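Local coordinates for protein anti-H(O) lectin 1 (Ulex europaeus, PDB 1FX5) that binds carbohydrate as an L-fucose-specific legume lectin recognising the O(H) blood-group determinant, and carries a manganese and a calcium ion, at residues L18-N23 against G30-N35; I48-A53 against T90-P95; V122-D127 against L181-T186; I55-C60 against A66-S71; I145-V150 against K203-E208. All coordinates share one frame; numbering follows the deposited sequence.

Contact 1: residues L18-N23 against G30-N35; sequences LSFQGN and GVLQLN. Unlike the reference sequence in segment 18-23: Asn-23 (reference Asp). With NAG (2-acetamido-2-deoxy-beta-D-glucopyranose), chain C.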
# COMPACT_ATOMS: atom_id res chain seq x y z
N LEU A 18 -8.35 3.08 0.68
CA LEU A 18 -8.46 4.37 -0.02
C LEU A 18 -8.70 5.40 1.06
O LEU A 18 -9.34 5.10 2.07
CB LEU A 18 -9.64 4.41 -0.98
CG LEU A 18 -9.55 3.47 -2.16
CD1 LEU A 18 -10.80 3.57 -3.00
CD2 LEU A 18 -8.32 3.80 -2.94
N SER A 19 -8.19 6.60 0.86
CA SER A 19 -8.37 7.69 1.81
C SER A 19 -9.25 8.74 1.10
O SER A 19 -8.97 9.09 -0.06
CB SER A 19 -6.98 8.24 2.16
OG SER A 19 -7.05 9.35 3.02
N PHE A 20 -10.30 9.23 1.75
CA PHE A 20 -11.17 10.22 1.11
C PHE A 20 -11.18 11.60 1.75
O PHE A 20 -11.05 11.72 2.97
CB PHE A 20 -12.63 9.76 1.11
CG PHE A 20 -12.85 8.42 0.53
CD1 PHE A 20 -12.81 7.29 1.34
CD2 PHE A 20 -13.03 8.27 -0.84
CE1 PHE A 20 -12.94 6.03 0.79
CE2 PHE A 20 -13.16 7.01 -1.40
CZ PHE A 20 -13.11 5.89 -0.59
N GLN A 21 -11.44 12.62 0.92
CA GLN A 21 -11.52 14.02 1.36
C GLN A 21 -12.63 14.68 0.53
O GLN A 21 -12.80 14.35 -0.65
CB GLN A 21 -10.22 14.78 1.09
CG GLN A 21 -9.12 14.54 2.08
CD GLN A 21 -7.82 15.12 1.59
OE1 GLN A 21 -7.21 15.96 2.24
NE2 GLN A 21 -7.39 14.69 0.42
N GLY A 22 -13.37 15.60 1.14
CA GLY A 22 -14.44 16.26 0.41
C GLY A 22 -15.61 15.32 0.18
O GLY A 22 -15.86 14.43 1.01
N ASN A 23 -16.24 15.40 -0.97
CA ASN A 23 -17.37 14.53 -1.24
C ASN A 23 -17.20 13.37 -2.19
O ASN A 23 -18.07 13.11 -3.01
CB ASN A 23 -18.60 15.39 -1.59
CG ASN A 23 -19.13 16.14 -0.37
OD1 ASN A 23 -19.57 15.49 0.60
ND2 ASN A 23 -19.02 17.47 -0.34
N GLY A 30 -20.27 -0.17 -7.14
CA GLY A 30 -18.86 -0.56 -7.15
C GLY A 30 -17.97 0.40 -7.93
O GLY A 30 -16.88 0.03 -8.36
N VAL A 31 -18.45 1.64 -8.10
CA VAL A 31 -17.75 2.71 -8.82
C VAL A 31 -17.23 3.78 -7.86
O VAL A 31 -17.87 4.08 -6.84
CB VAL A 31 -18.74 3.36 -9.84
CG1 VAL A 31 -18.18 4.63 -10.46
CG2 VAL A 31 -19.06 2.37 -10.92
N LEU A 32 -16.07 4.36 -8.17
CA LEU A 32 -15.48 5.40 -7.33
C LEU A 32 -16.01 6.76 -7.85
O LEU A 32 -15.66 7.19 -8.96
CB LEU A 32 -13.95 5.36 -7.41
CG LEU A 32 -13.15 6.51 -6.78
CD1 LEU A 32 -13.31 6.52 -5.27
CD2 LEU A 32 -11.66 6.38 -7.15
N GLN A 33 -16.87 7.40 -7.06
CA GLN A 33 -17.45 8.69 -7.42
C GLN A 33 -16.62 9.82 -6.81
O GLN A 33 -16.60 10.02 -5.60
CB GLN A 33 -18.91 8.76 -6.93
CG GLN A 33 -19.67 9.96 -7.48
CD GLN A 33 -21.09 10.02 -6.99
OE1 GLN A 33 -22.02 9.80 -7.75
NE2 GLN A 33 -21.27 10.35 -5.72
N LEU A 34 -15.96 10.59 -7.66
CA LEU A 34 -15.13 11.68 -7.18
C LEU A 34 -15.83 12.89 -6.57
O LEU A 34 -15.27 13.58 -5.72
CB LEU A 34 -14.17 12.11 -8.31
CG LEU A 34 -13.31 10.99 -8.93
CD1 LEU A 34 -12.48 11.52 -10.12
CD2 LEU A 34 -12.40 10.36 -7.86
N ASN A 35 -17.05 13.17 -7.00
CA ASN A 35 -17.79 14.31 -6.47
C ASN A 35 -19.26 14.01 -6.60
O ASN A 35 -19.66 13.18 -7.41
CB ASN A 35 -17.47 15.59 -7.27
CG ASN A 35 -18.05 15.59 -8.69
OD1 ASN A 35 -19.10 16.17 -8.94
ND2 ASN A 35 -17.36 14.95 -9.63
C1 NAG C . -19.24 18.18 0.91
C2 NAG C . -18.72 19.63 0.82
C3 NAG C . -18.95 20.32 2.18
C4 NAG C . -20.45 20.26 2.55
C5 NAG C . -20.95 18.80 2.50
C6 NAG C . -22.47 18.70 2.67
C7 NAG C . -16.91 19.85 -0.80
C8 NAG C . -15.40 19.91 -1.02
N2 NAG C . -17.31 19.69 0.47
O3 NAG C . -18.50 21.69 2.10
O4 NAG C . -20.64 20.79 3.89
O5 NAG C . -20.64 18.19 1.23
O6 NAG C . -23.14 19.61 1.81
O7 NAG C . -17.69 19.89 -1.75
O HOH W 1 -19.72 10.48 -3.54

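Contact 2: residues I48-A53 against T90-P95; sequences IARYIA and TFFLAP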
# COMPACT_ATOMS: atom_id res chain seq x y z
N ILE A 48 -11.72 14.12 -3.29
CA ILE A 48 -10.40 13.54 -3.55
C ILE A 48 -10.29 12.11 -2.99
O ILE A 48 -10.82 11.82 -1.91
CB ILE A 48 -9.27 14.39 -2.87
CG1 ILE A 48 -9.06 15.73 -3.60
CG2 ILE A 48 -7.96 13.59 -2.79
CD1 ILE A 48 -8.01 16.63 -2.92
N ALA A 49 -9.58 11.24 -3.69
CA ALA A 49 -9.40 9.86 -3.24
C ALA A 49 -7.97 9.44 -3.56
O ALA A 49 -7.52 9.60 -4.69
CB ALA A 49 -10.40 8.93 -3.92
N ARG A 50 -7.25 8.91 -2.58
CA ARG A 50 -5.87 8.48 -2.79
C ARG A 50 -5.64 7.11 -2.22
O ARG A 50 -6.33 6.71 -1.28
CB ARG A 50 -4.90 9.38 -2.00
CG ARG A 50 -5.27 10.84 -1.92
CD ARG A 50 -4.26 11.63 -1.10
NE ARG A 50 -4.78 12.96 -0.77
CZ ARG A 50 -4.04 14.06 -0.70
NH1 ARG A 50 -2.74 14.02 -0.94
NH2 ARG A 50 -4.62 15.22 -0.40
N TYR A 51 -4.65 6.39 -2.77
CA TYR A 51 -4.34 5.05 -2.25
C TYR A 51 -3.75 5.39 -0.86
O TYR A 51 -3.02 6.38 -0.71
CB TYR A 51 -3.31 4.30 -3.14
CG TYR A 51 -3.05 2.87 -2.68
CD1 TYR A 51 -1.78 2.47 -2.30
CD2 TYR A 51 -4.08 1.92 -2.62
CE1 TYR A 51 -1.53 1.18 -1.85
CE2 TYR A 51 -3.85 0.61 -2.17
CZ TYR A 51 -2.57 0.25 -1.79
OH TYR A 51 -2.27 -1.04 -1.36
N ILE A 52 -4.06 4.57 0.14
CA ILE A 52 -3.59 4.81 1.50
C ILE A 52 -2.09 4.83 1.81
O ILE A 52 -1.65 5.56 2.69
CB ILE A 52 -4.40 3.93 2.51
CG1 ILE A 52 -4.32 4.52 3.91
CG2 ILE A 52 -3.91 2.50 2.50
CD1 ILE A 52 -5.11 3.74 4.93
N ALA A 53 -1.29 4.08 1.06
CA ALA A 53 0.15 4.04 1.28
C ALA A 53 0.93 5.02 0.38
O ALA A 53 0.67 5.09 -0.81
CB ALA A 53 0.67 2.62 1.01
N THR A 90 -8.88 14.80 -12.28
CA THR A 90 -7.44 14.88 -12.28
C THR A 90 -6.74 13.66 -11.69
O THR A 90 -7.33 12.96 -10.85
CB THR A 90 -7.15 16.09 -11.31
OG1 THR A 90 -6.71 17.25 -12.02
CG2 THR A 90 -6.26 15.76 -10.17
N PHE A 91 -5.55 13.33 -12.22
CA PHE A 91 -4.75 12.22 -11.69
C PHE A 91 -3.58 13.08 -11.14
O PHE A 91 -3.02 13.91 -11.88
CB PHE A 91 -4.22 11.21 -12.71
CG PHE A 91 -3.24 10.22 -12.09
CD1 PHE A 91 -1.87 10.44 -12.16
CD2 PHE A 91 -3.70 9.15 -11.33
CE1 PHE A 91 -0.97 9.62 -11.48
CE2 PHE A 91 -2.81 8.33 -10.65
CZ PHE A 91 -1.44 8.57 -10.72
N PHE A 92 -3.19 12.91 -9.87
CA PHE A 92 -2.12 13.74 -9.33
C PHE A 92 -1.16 13.13 -8.32
O PHE A 92 -1.44 12.08 -7.73
CB PHE A 92 -2.73 15.02 -8.73
CG PHE A 92 -3.47 14.79 -7.42
CD1 PHE A 92 -4.69 14.12 -7.39
CD2 PHE A 92 -2.95 15.24 -6.21
CE1 PHE A 92 -5.36 13.87 -6.18
CE2 PHE A 92 -3.61 15.00 -4.99
CZ PHE A 92 -4.82 14.31 -4.99
N LEU A 93 0.00 13.76 -8.17
CA LEU A 93 1.03 13.32 -7.21
C LEU A 93 1.25 14.55 -6.33
O LEU A 93 1.43 15.66 -6.85
CB LEU A 93 2.34 12.92 -7.93
CG LEU A 93 2.24 11.67 -8.81
CD1 LEU A 93 2.10 12.10 -10.23
CD2 LEU A 93 3.46 10.82 -8.72
N ALA A 94 1.16 14.38 -5.01
CA ALA A 94 1.35 15.50 -4.06
C ALA A 94 1.81 15.03 -2.68
O ALA A 94 1.92 13.83 -2.45
CB ALA A 94 0.04 16.27 -3.91
N PRO A 95 2.18 15.95 -1.78
CA PRO A 95 2.60 15.50 -0.44
C PRO A 95 1.45 14.64 0.12
O PRO A 95 0.30 15.03 0.01
CB PRO A 95 2.77 16.81 0.32
CG PRO A 95 3.30 17.74 -0.78
CD PRO A 95 2.34 17.41 -1.93

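Contact 3: residues V122-D127 against L181-T186; sequences VAVEFD and LTASLT. With MN (manganese (II) ion), chain F; CA (calcium ion), chain G.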
# COMPACT_ATOMS: atom_id res chain seq x y z
N VAL A 122 2.07 17.81 -9.18
CA VAL A 122 2.17 17.59 -10.62
C VAL A 122 0.85 16.88 -10.93
O VAL A 122 0.54 15.85 -10.32
CB VAL A 122 3.33 16.66 -11.02
CG1 VAL A 122 3.20 16.29 -12.51
CG2 VAL A 122 4.66 17.35 -10.79
N ALA A 123 0.05 17.42 -11.83
CA ALA A 123 -1.22 16.79 -12.15
C ALA A 123 -1.52 16.75 -13.64
O ALA A 123 -1.08 17.62 -14.40
CB ALA A 123 -2.37 17.52 -11.43
N VAL A 124 -2.24 15.71 -14.04
CA VAL A 124 -2.63 15.54 -15.43
C VAL A 124 -4.12 15.87 -15.34
O VAL A 124 -4.87 15.16 -14.64
CB VAL A 124 -2.42 14.07 -15.93
CG1 VAL A 124 -2.99 13.91 -17.35
CG2 VAL A 124 -0.95 13.74 -15.94
N GLU A 125 -4.53 16.97 -15.96
CA GLU A 125 -5.94 17.37 -15.92
C GLU A 125 -6.76 17.09 -17.21
O GLU A 125 -6.26 17.21 -18.33
CB GLU A 125 -6.08 18.86 -15.54
CG GLU A 125 -5.49 19.81 -16.60
CD GLU A 125 -5.79 21.28 -16.36
OE1 GLU A 125 -6.11 21.99 -17.33
OE2 GLU A 125 -5.69 21.75 -15.22
N PHE A 126 -8.03 16.73 -16.99
CA PHE A 126 -9.04 16.42 -18.00
C PHE A 126 -10.04 17.54 -17.65
O PHE A 126 -11.01 17.35 -16.88
CB PHE A 126 -9.62 15.02 -17.76
CG PHE A 126 -8.57 13.92 -17.84
CD1 PHE A 126 -7.92 13.47 -16.70
CD2 PHE A 126 -8.18 13.40 -19.08
CE1 PHE A 126 -6.91 12.53 -16.80
CE2 PHE A 126 -7.16 12.45 -19.18
CZ PHE A 126 -6.53 12.02 -18.03
N ASP A 127 -9.70 18.73 -18.15
CA ASP A 127 -10.43 19.96 -17.95
C ASP A 127 -11.60 20.15 -18.92
O ASP A 127 -11.40 20.43 -20.11
CB ASP A 127 -9.40 21.09 -18.06
CG ASP A 127 -9.90 22.41 -17.50
OD1 ASP A 127 -9.08 23.28 -17.16
OD2 ASP A 127 -11.12 22.58 -17.40
N LEU A 181 6.83 12.70 -19.39
CA LEU A 181 5.52 12.41 -18.79
C LEU A 181 4.50 12.49 -19.95
O LEU A 181 4.35 13.54 -20.57
CB LEU A 181 5.18 13.44 -17.70
CG LEU A 181 3.84 13.28 -16.98
CD1 LEU A 181 3.81 11.93 -16.24
CD2 LEU A 181 3.67 14.42 -15.98
N THR A 182 3.90 11.36 -20.31
CA THR A 182 2.91 11.31 -21.40
C THR A 182 1.58 10.78 -20.89
O THR A 182 1.56 9.83 -20.08
CB THR A 182 3.35 10.37 -22.56
OG1 THR A 182 4.61 10.81 -23.05
CG2 THR A 182 2.37 10.42 -23.73
N ALA A 183 0.49 11.39 -21.34
CA ALA A 183 -0.85 10.98 -20.94
C ALA A 183 -1.68 10.88 -22.21
O ALA A 183 -1.58 11.76 -23.08
CB ALA A 183 -1.48 12.03 -20.02
N SER A 184 -2.41 9.78 -22.38
CA SER A 184 -3.25 9.61 -23.57
C SER A 184 -4.64 9.11 -23.18
O SER A 184 -4.83 8.40 -22.17
CB SER A 184 -2.60 8.71 -24.61
OG SER A 184 -2.42 7.43 -24.11
N LEU A 185 -5.63 9.60 -23.92
CA LEU A 185 -7.01 9.23 -23.70
C LEU A 185 -7.57 8.62 -24.99
O LEU A 185 -7.29 9.11 -26.07
CB LEU A 185 -7.80 10.47 -23.29
CG LEU A 185 -9.33 10.35 -23.13
CD1 LEU A 185 -9.85 11.41 -22.13
CD2 LEU A 185 -10.03 10.49 -24.51
N THR A 186 -8.32 7.52 -24.87
CA THR A 186 -8.90 6.88 -26.03
C THR A 186 -10.36 6.48 -25.82
O THR A 186 -10.73 5.99 -24.74
CB THR A 186 -8.11 5.61 -26.42
OG1 THR A 186 -6.76 5.97 -26.75
CG2 THR A 186 -8.77 4.90 -27.64
MN MN F . -7.06 23.94 -17.59
CA CA G . -10.95 24.88 -16.43
O HOH W 2 -6.56 24.31 -15.56
O HOH W 3 -5.06 24.50 -18.29
O HOH W 4 -12.36 23.58 -15.16
O HOH W 5 -9.41 24.94 -14.66

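Contact 4: residues I55-C60 against A66-S71; sequences IHIWNC and ASFITS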
# COMPACT_ATOMS: atom_id res chain seq x y z
N ILE A 55 4.02 6.55 -1.89
CA ILE A 55 4.90 5.95 -2.89
C ILE A 55 6.25 6.63 -2.79
O ILE A 55 6.33 7.86 -2.61
CB ILE A 55 4.35 6.24 -4.32
CG1 ILE A 55 2.85 5.95 -4.41
CG2 ILE A 55 5.08 5.41 -5.35
CD1 ILE A 55 2.47 4.51 -4.24
N HIS A 56 7.31 5.84 -2.89
CA HIS A 56 8.69 6.32 -2.83
C HIS A 56 8.96 6.72 -4.28
O HIS A 56 9.19 5.85 -5.12
CB HIS A 56 9.62 5.18 -2.41
CG HIS A 56 10.95 5.63 -1.87
ND1 HIS A 56 11.27 6.97 -1.67
CD2 HIS A 56 12.04 4.93 -1.49
CE1 HIS A 56 12.49 7.05 -1.18
NE2 HIS A 56 12.99 5.84 -1.07
N ILE A 57 8.91 8.01 -4.59
CA ILE A 57 9.14 8.44 -5.97
C ILE A 57 10.60 8.67 -6.34
O ILE A 57 10.99 8.48 -7.49
CB ILE A 57 8.19 9.60 -6.35
CG1 ILE A 57 7.99 9.64 -7.87
CG2 ILE A 57 8.75 10.91 -5.90
CD1 ILE A 57 7.19 8.49 -8.42
N TRP A 58 11.39 9.18 -5.42
CA TRP A 58 12.80 9.38 -5.73
C TRP A 58 13.57 9.14 -4.45
O TRP A 58 13.01 9.19 -3.35
CB TRP A 58 13.12 10.69 -6.45
CG TRP A 58 12.90 11.93 -5.69
CD1 TRP A 58 11.75 12.64 -5.60
CD2 TRP A 58 13.89 12.66 -4.96
NE1 TRP A 58 11.96 13.78 -4.87
CE2 TRP A 58 13.26 13.82 -4.47
CE3 TRP A 58 15.25 12.46 -4.70
CZ2 TRP A 58 13.94 14.78 -3.71
CZ3 TRP A 58 15.92 13.41 -3.95
CH2 TRP A 58 15.27 14.56 -3.47
N ASN A 59 14.84 8.78 -4.60
CA ASN A 59 15.72 8.48 -3.47
C ASN A 59 16.90 9.44 -3.28
O ASN A 59 17.84 9.41 -4.07
CB ASN A 59 16.25 7.07 -3.71
CG ASN A 59 16.94 6.49 -2.50
OD1 ASN A 59 17.47 7.23 -1.65
ND2 ASN A 59 16.96 5.17 -2.41
N CYS A 60 16.90 10.22 -2.20
CA CYS A 60 18.01 11.16 -1.99
C CYS A 60 19.38 10.51 -1.73
O CYS A 60 20.42 11.12 -2.00
CB CYS A 60 17.70 12.16 -0.86
SG CYS A 60 18.66 13.72 -0.95
N ALA A 66 12.21 7.03 -9.72
CA ALA A 66 11.39 5.91 -10.19
C ALA A 66 10.57 6.17 -11.48
O ALA A 66 10.34 7.31 -11.87
CB ALA A 66 10.46 5.45 -9.07
N SER A 67 10.23 5.10 -12.18
CA SER A 67 9.44 5.18 -13.40
C SER A 67 8.07 4.59 -12.99
O SER A 67 8.00 3.77 -12.05
CB SER A 67 10.04 4.30 -14.50
OG SER A 67 11.21 4.89 -15.03
N PHE A 68 6.99 5.02 -13.64
CA PHE A 68 5.68 4.49 -13.29
C PHE A 68 4.72 4.51 -14.46
O PHE A 68 4.95 5.19 -15.48
CB PHE A 68 5.06 5.22 -12.06
CG PHE A 68 4.57 6.64 -12.33
CD1 PHE A 68 5.30 7.75 -11.90
CD2 PHE A 68 3.35 6.87 -12.98
CE1 PHE A 68 4.82 9.05 -12.10
CE2 PHE A 68 2.88 8.16 -13.18
CZ PHE A 68 3.61 9.26 -12.74
N ILE A 69 3.66 3.72 -14.33
CA ILE A 69 2.65 3.64 -15.35
C ILE A 69 1.34 3.41 -14.61
O ILE A 69 1.31 2.70 -13.62
CB ILE A 69 2.89 2.50 -16.34
CG1 ILE A 69 1.81 2.48 -17.41
CG2 ILE A 69 2.82 1.18 -15.63
CD1 ILE A 69 1.99 1.37 -18.40
N THR A 70 0.28 4.07 -15.05
CA THR A 70 -1.03 3.92 -14.43
C THR A 70 -2.08 3.96 -15.55
O THR A 70 -1.87 4.58 -16.61
CB THR A 70 -1.30 5.05 -13.39
OG1 THR A 70 -2.44 4.72 -12.59
CG2 THR A 70 -1.59 6.38 -14.08
N SER A 71 -3.18 3.23 -15.35
CA SER A 71 -4.24 3.20 -16.34
C SER A 71 -5.58 3.06 -15.60
O SER A 71 -5.65 2.43 -14.53
CB SER A 71 -4.05 2.05 -17.35
OG SER A 71 -3.99 0.81 -16.68

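Contact 5: residues I145-V150 against K203-E208; sequences IDVNCV and KEILPE. Unlike the reference sequence in segment 145-150: Cys-149 (reference Arg).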
# COMPACT_ATOMS: atom_id res chain seq x y z
N ILE A 145 -1.01 19.35 -18.58
CA ILE A 145 -0.05 19.01 -17.54
C ILE A 145 0.21 20.23 -16.65
O ILE A 145 0.60 21.30 -17.14
CB ILE A 145 1.24 18.44 -18.18
CG1 ILE A 145 0.90 17.07 -18.79
CG2 ILE A 145 2.31 18.27 -17.12
CD1 ILE A 145 1.96 16.48 -19.67
N ASP A 146 -0.10 20.09 -15.36
CA ASP A 146 0.08 21.16 -14.39
C ASP A 146 1.24 20.91 -13.44
O ASP A 146 1.35 19.84 -12.85
CB ASP A 146 -1.17 21.32 -13.52
CG ASP A 146 -2.43 21.57 -14.32
OD1 ASP A 146 -2.37 21.87 -15.53
OD2 ASP A 146 -3.50 21.47 -13.73
N VAL A 147 2.08 21.93 -13.27
CA VAL A 147 3.23 21.82 -12.38
C VAL A 147 3.13 23.00 -11.40
O VAL A 147 3.31 24.16 -11.79
CB VAL A 147 4.58 21.89 -13.19
CG1 VAL A 147 5.78 21.82 -12.25
CG2 VAL A 147 4.65 20.74 -14.18
N ASN A 148 2.73 22.71 -10.16
CA ASN A 148 2.61 23.73 -9.12
C ASN A 148 1.70 24.94 -9.45
O ASN A 148 1.85 26.02 -8.86
CB ASN A 148 4.01 24.24 -8.74
CG ASN A 148 4.82 23.20 -7.98
OD1 ASN A 148 4.26 22.37 -7.29
ND2 ASN A 148 6.13 23.25 -8.12
N CYS A 149 0.75 24.76 -10.36
CA CYS A 149 -0.14 25.86 -10.73
C CYS A 149 -1.37 25.35 -11.51
O CYS A 149 -1.32 24.28 -12.13
CB CYS A 149 0.65 26.86 -11.59
SG CYS A 149 -0.07 28.52 -11.57
N VAL A 150 -2.47 26.10 -11.44
CA VAL A 150 -3.69 25.72 -12.15
C VAL A 150 -3.52 26.02 -13.67
O VAL A 150 -4.31 25.57 -14.50
CB VAL A 150 -4.96 26.44 -11.55
CG1 VAL A 150 -4.97 27.95 -11.89
CG2 VAL A 150 -6.25 25.75 -12.05
N LYS A 203 12.47 15.18 -9.37
CA LYS A 203 13.32 15.36 -8.17
C LYS A 203 13.38 16.81 -7.76
O LYS A 203 13.71 17.12 -6.61
CB LYS A 203 14.76 14.94 -8.42
CG LYS A 203 15.02 13.48 -8.51
CD LYS A 203 16.51 13.25 -8.66
CE LYS A 203 17.27 13.92 -7.52
NZ LYS A 203 18.74 13.67 -7.58
N GLU A 204 13.14 17.70 -8.71
CA GLU A 204 13.18 19.12 -8.42
C GLU A 204 11.84 19.74 -8.02
O GLU A 204 11.80 20.89 -7.59
CB GLU A 204 13.68 19.87 -9.65
CG GLU A 204 15.13 19.66 -9.98
CD GLU A 204 15.56 20.56 -11.12
OE1 GLU A 204 15.49 21.80 -10.92
OE2 GLU A 204 15.94 20.05 -12.21
N ILE A 205 10.76 18.99 -8.17
CA ILE A 205 9.44 19.48 -7.84
C ILE A 205 8.69 18.81 -6.69
O ILE A 205 8.01 19.48 -5.90
CB ILE A 205 8.60 19.49 -9.15
CG1 ILE A 205 9.07 20.65 -10.02
CG2 ILE A 205 7.10 19.57 -8.89
CD1 ILE A 205 9.46 20.24 -11.37
N LEU A 206 8.85 17.49 -6.57
CA LEU A 206 8.19 16.70 -5.52
C LEU A 206 9.07 16.20 -4.36
O LEU A 206 10.30 16.12 -4.47
CB LEU A 206 7.55 15.45 -6.17
CG LEU A 206 6.54 15.60 -7.33
CD1 LEU A 206 6.25 14.24 -8.01
CD2 LEU A 206 5.27 16.19 -6.78
N PRO A 207 8.46 15.92 -3.20
CA PRO A 207 9.26 15.40 -2.07
C PRO A 207 9.59 13.91 -2.39
O PRO A 207 9.06 13.36 -3.38
CB PRO A 207 8.31 15.54 -0.88
CG PRO A 207 6.93 15.46 -1.51
CD PRO A 207 7.07 16.22 -2.80
N GLU A 208 10.44 13.24 -1.61
CA GLU A 208 10.76 11.83 -1.90
C GLU A 208 9.58 10.86 -1.85
O GLU A 208 9.59 9.82 -2.54
CB GLU A 208 11.82 11.31 -0.96
CG GLU A 208 13.17 11.91 -1.17
CD GLU A 208 14.10 11.46 -0.08
OE1 GLU A 208 14.54 10.28 -0.11
OE2 GLU A 208 14.33 12.28 0.84
O HOH W 6 8.01 22.34 -6.03

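Contact 1: residues L18-N23 against G30-N35
Apolar packing between Phe-20 and Leu-32 opens the contact: CD1 of Leu-32 lies 3.9 Å from Phe-20 CE2, in the plane of the ring and at its edge, so the methyl meets the rim and not the face. Leu-32 sends its CG away from the backbone N (chi1 170°), which carries the branch across to strand 18-22. The same methyl is 4.5 Å from Leu-18 CD1. Ala-49 of strand 44-59 lies against both Phe-20 and Leu-32.

The setting is the beta sandwich of the legume lectins, in which strand 18-22 pairs with strand 44-59 while the short strand 32-33 pairs with 224-236. Between them the two segments meet by side-chain packing at one end and, at the other, by backbone contact and a water.

The polar link is a single water. It donates to Asn-23 O at 3.1 Å and accepts from Gln-33 NE2 at 2.7 Å, bridging a backbone carbonyl to a side-chain amide. Asn-23 O also rests 3.7 Å from Asn-35 CA.

Asn-23 also carries a covalent bond out of the contact: its ND2 is joined to NAG C1 at 1.5 Å. That first sugar of an N-linked glycan is hydrogen-bonded to Thr-45 OG1 and Gly-46 N.

Contact 2: residues I48-A53 against T90-P95
Ile-48 and Phe-92 meet at about a right angle, the CG2 methyl of the isoleucine standing 3.9 Å from Phe-92 CZ in the plane of the ring, at its edge. Both belong to the legume-lectin beta sandwich, where strands 44-59 and 88-94 each pair with 209-219 and so lie two places apart, bridged by side chains over the intervening strand. The phenyl group gets there from a chi1 of 72°, which sets its CG between the backbone N and the carbonyl carbon.

Arg-50 reaches across on an extended chain until one face of its guanidinium looks onto Phe-92 CE2, which sits above the plane toward the group's rim, 4.3 Å from Arg-50 NH1. The polar end of this buried arginine is held chiefly from outside the two segments, NH1 by Ser-211 OG and NH2 by Ser-98 OG. Across the contact itself there is a weak, bent hydrogen bond at the guanidinium edge, from Arg-50 NH1 to Pro-95 O, 3.3 Å long with an N-H...O angle of 126°.

Contact 3: residues V122-D127 against L181-T186
Val-124 presses its CG1 methyl against Ala-183 CB at 3.6 Å, where the two strands come nearest. This is face-to-face packing in the legume-lectin beta sandwich: the axes of segments 122-127 and 181-186 come within 9.1 Å, their directions 23° apart, and they touch through inward-pointing side chains.

On one side of that pair, Val-122 and Leu-181 reach toward each other tip to tip, CG1 of the valine 4.0 Å from CD2 of the leucine. On the other, Phe-126 and Leu-185 cross obliquely, with Leu-185 CD1 4.0 Å from Phe-126 CD2. The small alanine is consistent with the close approach here, between bulkier pairs.

Glu-125 and Asp-127, the acidic residues of strand 122-127, point away from this interface and serve the metals. Glu-125 OE1 binds manganese, and its OE2 accepts a hydrogen bond from one of the metal's waters. His-142 and Asp-137 complete the protein ligands of manganese; Asp-137, Asn-134 and Ile-129 share the calcium. Asp-127 bridges both ions, its OD1 lying 2.2 Å from manganese and 2.6 Å from calcium.

Contact 4: residues I55-C60 against A66-S71
This is a hairpin contact, a backbone hydrogen bond with apolar packing beside it, where strand 44-59 turns back into strand 64-78 in the outer part of the chain, its centre about 16 Å from the chain's centre. The bond runs from Ala-66 N to Ile-57 O, 2.9 Å and nearly straight at 169°, and it brings the two alpha carbons to within about 5.4 Å. The donor stands tilted 23° from the carbonyl plane. The methyl of Ala-66 points back at the first strand and lies 3.5 Å from Ile-57 O and 4.2 Å from His-56 O, so the small side chain fits closely against the backbone.

Beyond this bond the segments diverge, and a side chain spans the widening gap. Ile-57 directs CG1 opposite its backbone N (chi1 -156°), and CD1 at the end of that branch comes 4.0 Å from CD1 of Phe-68, approaching the ring obliquely. Both residues are buried, and Leu-93 of strand 88-94 also packs on Phe-68.

As they part, the strands take other partners. Ile-57 forms a backbone hydrogen bond with Glu-208, beside strand 209-219, whereas Phe-68 bonds to Tyr-174 of strand 168-175. Strand 44-59 pairs with 209-219 and strand 64-78 with 168-175, so the hairpin joins the two layers of the antiparallel beta sandwich of legume lectins.

Contact 5: residues I145-V150 against K203-E208
A chi1 of 178° at Val-147 sets CG1 opposite the backbone N and puts that methyl against Ile-205, while Ile-205, with chi1 at -75°, swings its CG1 branch back to meet it. The two side chains cross at about a right angle, Val-147 CG1 lying 4.1 Å from Ile-205 CD1 and equally far from CG1 of the same isoleucine. The other branch of Ile-205 turns to the next residue, its CG2 methyl 3.9 Å from Asn-148 ND2.

Asn-148 follows the end of strand 142-147. Its amide works in two directions. OD1 accepts a hydrogen bond from the backbone N of Thr-121, its main polar partner, and ND2 gives one to a water at 3.0 Å. The water in turn donates to Ile-205 O, 2.9 Å away, and so ties the strand end to the loop that runs between strands 192-199 and 209-219. Nearby, Cys-149 forms a disulfide with Cys-115.

In this legume-lectin beta sandwich the loop is thus joined to the strand end by a small apolar patch and a solvent bridge. With OD1 committed to Thr-121, the amide is probably held in its rotation with its NH2 directed at the water, so the polar link between strand end and loop runs through water and not directly.

Contact 3 is the most fully buried and purely apolar across its strands, with metal chemistry on the reverse side of strand 122-127. Contact 2 is also buried but takes an arginine into the interior. Contact 4 lies farthest from the chain's centre but is still buried; contacts 1 and 5 are only partly buried, and each adds a bridging water to its hydrophobic touch. Only contact 4 has a hydrogen bond from backbone to backbone across its segments. Contacts 2 and 4 both use strand 44-59, which also pairs with strand 18-22 of contact 1. Strand 122-127 stands between 88-94 of contact 2 and 142-147 of contact 5, while Trp-58 NE1 bonds to Leu-206 O between contacts 4 and 5.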